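Local coordinates for uncharacterized HTH-type transcriptional regulator ygaV (Escherichia coli K12, PDB 3CUO), which regulates transcription on a large scale in response to sulfide, acting as both repressor and activator, and represses many anaerobic respiratory genes when sulfide is absent, at residues L28-L33 and G66-Q71. Residues are numbered along the deposited sequence; the frame is centred on the assembly and turned at random.
Sequences LILCML and GLIDSQ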
ATOM      1  N   LEU A  28       0.998 -11.241   5.489  1.00 39.50           N
ATOM      2  CA  LEU A  28       1.319 -12.208   6.583  1.00 39.65           C
ATOM      3  C   LEU A  28       2.765 -12.598   6.545  1.00 38.89           C
ATOM      4  O   LEU A  28       3.451 -12.657   7.571  1.00 41.63           O
ATOM      5  CB  LEU A  28       0.453 -13.468   6.441  1.00 41.23           C
ATOM      6  CG  LEU A  28      -1.050 -13.299   6.438  1.00 43.34           C
ATOM      7  CD1 LEU A  28      -1.786 -14.622   6.418  1.00 45.98           C
ATOM      8  CD2 LEU A  28      -1.403 -12.484   7.688  1.00 45.40           C
ATOM      9  N   ILE A  29       3.275 -12.802   5.343  1.00 38.94           N
ATOM     10  CA  ILE A  29       4.730 -13.130   5.145  1.00 38.71           C
ATOM     11  C   ILE A  29       5.614 -12.048   5.724  1.00 39.18           C
ATOM     12  O   ILE A  29       6.577 -12.327   6.516  1.00 41.07           O
ATOM     13  CB  ILE A  29       5.067 -13.346   3.672  1.00 38.36           C
ATOM     14  CG1 ILE A  29       4.592 -14.691   3.154  1.00 38.19           C
ATOM     15  CG2 ILE A  29       6.637 -13.239   3.359  1.00 35.61           C
ATOM     16  CD1 ILE A  29       4.666 -14.772   1.566  1.00 39.99           C
ATOM     17  N   LEU A  30       5.357 -10.826   5.294  1.00 40.27           N
ATOM     18  CA  LEU A  30       6.103  -9.637   5.765  1.00 41.61           C
ATOM     19  C   LEU A  30       5.945  -9.429   7.252  1.00 42.80           C
ATOM     20  O   LEU A  30       6.925  -9.157   7.898  1.00 44.72           O
ATOM     21  CB  LEU A  30       5.746  -8.388   4.965  1.00 41.64           C
ATOM     22  CG  LEU A  30       5.978  -8.443   3.472  1.00 38.53           C
ATOM     23  CD1 LEU A  30       5.346  -7.226   2.785  1.00 36.20           C
ATOM     24  CD2 LEU A  30       7.458  -8.532   3.117  1.00 38.04           C
ATOM     25  N   CYS A  31       4.757  -9.687   7.820  1.00 46.47           N
ATOM     26  CA  CYS A  31       4.600  -9.668   9.287  1.00 47.33           C
ATOM     27  C   CYS A  31       5.447 -10.724   9.965  1.00 48.77           C
ATOM     28  O   CYS A  31       6.111 -10.423  10.973  1.00 50.34           O
ATOM     29  CB  CYS A  31       3.173  -9.939   9.733  1.00 49.20           C
ATOM     30  SG  CYS A  31       2.041  -8.620   9.459  1.00 54.88           S
ATOM     31  N   MET A  32       5.370 -11.976   9.480  1.00 48.38           N
ATOM     32  CA  MET A  32       6.218 -13.036  10.021  1.00 47.99           C
ATOM     33  C   MET A  32       7.687 -12.704   9.908  1.00 48.33           C
ATOM     34  O   MET A  32       8.509 -13.058  10.778  1.00 47.83           O
ATOM     35  CB  MET A  32       5.948 -14.381   9.309  1.00 48.18           C
ATOM     36  CG  MET A  32       6.509 -15.639  10.054  1.00 52.07           C
ATOM     37  SD  MET A  32       5.635 -16.006  11.648  1.00 48.44           S
ATOM     38  CE  MET A  32       3.944 -15.878  11.287  1.00 54.21           C
ATOM     39  N   LEU A  33       8.081 -12.089   8.804  1.00 47.08           N
ATOM     40  CA  LEU A  33       9.492 -11.784   8.656  1.00 48.01           C
ATOM     41  C   LEU A  33       9.945 -10.641   9.546  1.00 49.13           C
ATOM     42  O   LEU A  33      11.122 -10.543   9.815  1.00 49.71           O
ATOM     43  CB  LEU A  33       9.841 -11.497   7.199  1.00 46.88           C
ATOM     44  CG  LEU A  33       9.705 -12.613   6.152  1.00 43.85           C
ATOM     45  CD1 LEU A  33      10.178 -12.001   4.798  1.00 39.63           C
ATOM     46  CD2 LEU A  33      10.483 -13.837   6.580  1.00 42.86           C
ATOM     47  N   GLY A  66      12.279  -5.731  -4.349  1.00 40.51           N
ATOM     48  CA  GLY A  66      13.165  -5.024  -3.435  1.00 39.18           C
ATOM     49  C   GLY A  66      12.727  -5.068  -2.008  1.00 38.51           C
ATOM     50  O   GLY A  66      13.377  -4.490  -1.168  1.00 38.64           O
ATOM     51  N   LEU A  67      11.644  -5.806  -1.719  1.00 37.64           N
ATOM     52  CA  LEU A  67      11.067  -5.854  -0.398  1.00 38.26           C
ATOM     53  C   LEU A  67      11.862  -6.744   0.563  1.00 38.58           C
ATOM     54  O   LEU A  67      11.930  -6.467   1.746  1.00 39.59           O
ATOM     55  CB  LEU A  67       9.623  -6.429  -0.425  1.00 37.87           C
ATOM     56  CG  LEU A  67       8.550  -5.710  -1.228  1.00 41.13           C
ATOM     57  CD1 LEU A  67       7.287  -6.219  -0.713  1.00 38.77           C
ATOM     58  CD2 LEU A  67       8.672  -4.242  -1.137  1.00 41.84           C
ATOM     59  N   ILE A  68      12.362  -7.860   0.053  1.00 38.53           N
ATOM     60  CA  ILE A  68      12.993  -8.871   0.913  1.00 38.17           C
ATOM     61  C   ILE A  68      14.295  -9.275   0.258  1.00 36.68           C
ATOM     62  O   ILE A  68      14.513  -9.027  -0.922  1.00 37.81           O
ATOM     63  CB  ILE A  68      12.057 -10.053   1.196  1.00 37.11           C
ATOM     64  CG1 ILE A  68      11.723 -10.834  -0.078  1.00 37.41           C
ATOM     65  CG2 ILE A  68      10.752  -9.590   2.003  1.00 34.99           C
ATOM     66  CD1 ILE A  68      10.965 -12.095   0.184  1.00 37.77           C
ATOM     67  N   ASP A  69      15.221  -9.816   1.025  1.00 36.90           N
ATOM     68  CA  ASP A  69      16.298 -10.509   0.409  1.00 36.58           C
ATOM     69  C   ASP A  69      16.445 -11.920   0.919  1.00 35.87           C
ATOM     70  O   ASP A  69      15.682 -12.349   1.789  1.00 36.89           O
ATOM     71  CB  ASP A  69      17.575  -9.708   0.531  1.00 40.52           C
ATOM     72  CG  ASP A  69      18.103  -9.607   1.931  1.00 42.65           C
ATOM     73  OD1 ASP A  69      17.429  -9.976   2.885  1.00 48.48           O
ATOM     74  OD2 ASP A  69      19.240  -9.094   2.035  1.00 57.57           O
ATOM     75  N   SER A  70      17.391 -12.655   0.335  1.00 34.67           N
ATOM     76  CA  SER A  70      17.525 -14.052   0.607  1.00 34.97           C
ATOM     77  C   SER A  70      18.983 -14.446   0.828  1.00 34.77           C
ATOM     78  O   SER A  70      19.939 -13.825   0.309  1.00 33.89           O
ATOM     79  CB  SER A  70      16.809 -14.890  -0.469  1.00 33.15           C
ATOM     80  OG  SER A  70      17.402 -14.717  -1.735  1.00 32.94           O
ATOM     81  N   GLN A  71      19.158 -15.483   1.647  1.00 36.81           N
ATOM     82  CA  GLN A  71      20.464 -16.095   1.872  1.00 36.70           C
ATOM     83  C   GLN A  71      20.381 -17.563   1.597  1.00 37.15           C
ATOM     84  O   GLN A  71      19.512 -18.221   2.161  1.00 37.09           O
ATOM     85  CB  GLN A  71      20.922 -15.852   3.308  1.00 38.42           C
ATOM     86  CG  GLN A  71      20.845 -14.359   3.732  1.00 45.36           C
ATOM     87  CD  GLN A  71      22.178 -13.574   3.644  1.00 49.37           C
ATOM     88  OE1 GLN A  71      23.244 -14.068   4.077  1.00 58.77           O
ATOM     89  NE2 GLN A  71      22.111 -12.337   3.145  1.00 54.46           N
TER
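Leu30 reaches from helix 24-33 with both methyl branches, one to Leu67 and the other to Ile68. Its CB leaves the helix across the line to the other segment, and the fork of the side chain closes the distance. CD1 meets CD1 of Leu67 at 4.1 Å. CD2 sits tighter, 3.6 Å from CG2 of Ile68. The two backbones stay well apart here, with 8.5 Å between CA of Leu30 and CA of Ile68, so the contact is made by branched apolar ends. One turn on, Leu33 starts toward the other segment already at CB. Its CD1 lies 3.7 Å from the same CG2 of Ile68. That one methyl is touched by Leu30 and Leu33. Ile68 offers it by placing CG1 between the backbone N and the carbonyl carbon (chi1 65°), which leaves CG2 beside the N and facing the helix. In each of the three pairs the side chains cross at about a right angle.

All four side chains are buried. Met62 of helix 52-64 also packs on Leu30, and Leu59 of that helix on Ile68. Leu67 packs against Leu17, Ala20 and Met21 of helix 11-21. Just before Leu67, Gly66 closes the end of helix 52-64 in a Schellman motif, with positive phi (93°). The contact thus ties helix 24-33 to the start of the wing: the residue just before strand 68-72 and the first residue of that strand. It forms part of the hydrophobic core of the winged helix-turn-helix fold seen in the ArsR family.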